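Local coordinates for glycosylation Associate Protein 3 (Streptococcus agalactiae serotype V, PDB 6OYC) that probably takes part, in complex with its partner Gap proteins, in the glycosylation and accessory Sec-dependent secretion of a bacterial surface glycoprotein, at residues Thr50-Gln53 against Ser54-Ser58. Numbering follows the deposited sequence.
Sequences TNYQ and SKRIS
The carbonyl oxygen of Asn-51 is gripped by two backbone donors of the single helical turn 52-55. Lys-55 N reaches Asn-51 O at 3.0 Å as the i to i+4 bond, while Ser-54 N adds only a weak bond to it. That same Ser-54 N gives a better one to the side chain: Asn-51 OD1 accepts it at 3.0 Å in the carbonyl plane of the amide. With CG anti to the backbone N (chi1 165°), the Asn-51 amide folds back over the start of the helix; Asn-51 is the N-cap residue, and its OD1 accepts the capping bond. One step on, Arg-56 N closes on Tyr-52 O at 2.7 Å. Arg-56, the first residue past the helix to leave helical geometry, has positive phi, and its chain, bent at chi2 (-73°), brings the guanidinium back beside the turn. There Arg-56 NE meets Gln-53 O at 3.0 Å along an almost straight N-H line; the oxygen lies in the guanidinium plane, but the nitrogen stands above the peptide carbonyl plane. Tyr-52 CE2 lies over one guanidinium face, the ring tilted 24° from it, and Arg-56 CD approaches the ring obliquely, 3.8 Å from Tyr-52 CZ. The Gln-53 side chain runs alongside the arginine in the same direction. Across the two ends of the turn, Thr-50 OG1, before the helix, donates to Ile-57 O, after it, at 2.7 Å in the carbonyl plane, and Thr-50 CB packs on Lys-55 CB. Thr-50 also touches Pro-59, and Ile-57 rests on Phe-12. The whole is a surface-exposed, N-capped one-turn helix following strand 41-47, within the beta-rich region of the accessory Sec family, its C-terminal end turned by a residue of positive phi.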
# COMPACT_ATOMS: atom_id res chain seq x y z
N THR C 50 4.12 -10.47 20.52
CA THR C 50 3.05 -10.16 21.46
C THR C 50 2.53 -11.45 22.10
O THR C 50 2.71 -12.55 21.57
CB THR C 50 1.84 -9.47 20.78
OG1 THR C 50 1.16 -10.43 19.94
CG2 THR C 50 2.24 -8.27 19.95
N ASN C 51 1.86 -11.31 23.23
CA ASN C 51 0.97 -12.33 23.77
C ASN C 51 -0.45 -11.82 23.56
O ASN C 51 -0.74 -10.66 23.87
CB ASN C 51 1.26 -12.61 25.26
CG ASN C 51 0.14 -13.40 25.95
OD1 ASN C 51 -0.81 -12.83 26.47
ND2 ASN C 51 0.23 -14.74 25.91
N TYR C 52 -1.33 -12.66 23.00
CA TYR C 52 -2.68 -12.19 22.70
C TYR C 52 -3.35 -11.61 23.95
O TYR C 52 -3.94 -10.53 23.91
CB TYR C 52 -3.55 -13.32 22.10
CG TYR C 52 -5.03 -12.95 22.24
CD1 TYR C 52 -5.61 -12.00 21.39
CD2 TYR C 52 -5.80 -13.47 23.27
CE1 TYR C 52 -6.94 -11.60 21.57
CE2 TYR C 52 -7.12 -13.08 23.44
CZ TYR C 52 -7.68 -12.15 22.59
OH TYR C 52 -8.99 -11.77 22.76
N GLN C 53 -3.24 -12.32 25.07
CA GLN C 53 -4.01 -11.92 26.25
C GLN C 53 -3.62 -10.53 26.74
O GLN C 53 -4.48 -9.74 27.13
CB GLN C 53 -3.86 -12.95 27.37
CG GLN C 53 -4.79 -12.64 28.58
CD GLN C 53 -4.64 -13.68 29.68
OE1 GLN C 53 -3.93 -13.46 30.66
NE2 GLN C 53 -5.29 -14.83 29.51
N SER C 54 -2.33 -10.21 26.75
CA SER C 54 -1.95 -8.91 27.29
C SER C 54 -1.93 -7.80 26.25
O SER C 54 -2.08 -6.63 26.62
CB SER C 54 -0.59 -9.00 27.98
OG SER C 54 0.44 -9.10 27.04
N LYS C 55 -1.76 -8.10 24.96
CA LYS C 55 -1.70 -7.07 23.93
C LYS C 55 -2.93 -7.00 23.03
O LYS C 55 -3.22 -5.92 22.50
CB LYS C 55 -0.47 -7.25 23.05
CG LYS C 55 0.85 -7.21 23.84
CD LYS C 55 1.04 -5.84 24.49
CE LYS C 55 2.24 -5.82 25.43
NZ LYS C 55 2.80 -4.43 25.55
N ARG C 56 -3.65 -8.11 22.84
CA ARG C 56 -4.87 -8.17 22.04
C ARG C 56 -4.63 -7.87 20.56
O ARG C 56 -5.57 -7.49 19.85
CB ARG C 56 -5.96 -7.24 22.60
CG ARG C 56 -6.27 -7.47 24.08
CD ARG C 56 -7.05 -8.76 24.25
NE ARG C 56 -7.01 -9.33 25.59
CZ ARG C 56 -8.09 -9.68 26.27
NH1 ARG C 56 -9.30 -9.47 25.75
NH2 ARG C 56 -7.96 -10.23 27.48
N ILE C 57 -3.39 -8.04 20.09
CA ILE C 57 -3.05 -7.95 18.67
C ILE C 57 -1.89 -8.89 18.41
O ILE C 57 -1.13 -9.25 19.31
CB ILE C 57 -2.64 -6.54 18.22
CG1 ILE C 57 -1.47 -6.03 19.08
CG2 ILE C 57 -3.84 -5.58 18.21
CD1 ILE C 57 -0.81 -4.77 18.50
N SER C 58 -1.76 -9.28 17.14
CA SER C 58 -0.58 -9.96 16.64
C SER C 58 0.58 -8.97 16.52
O SER C 58 0.36 -7.77 16.40
CB SER C 58 -0.89 -10.56 15.27
OG SER C 58 -1.88 -11.56 15.38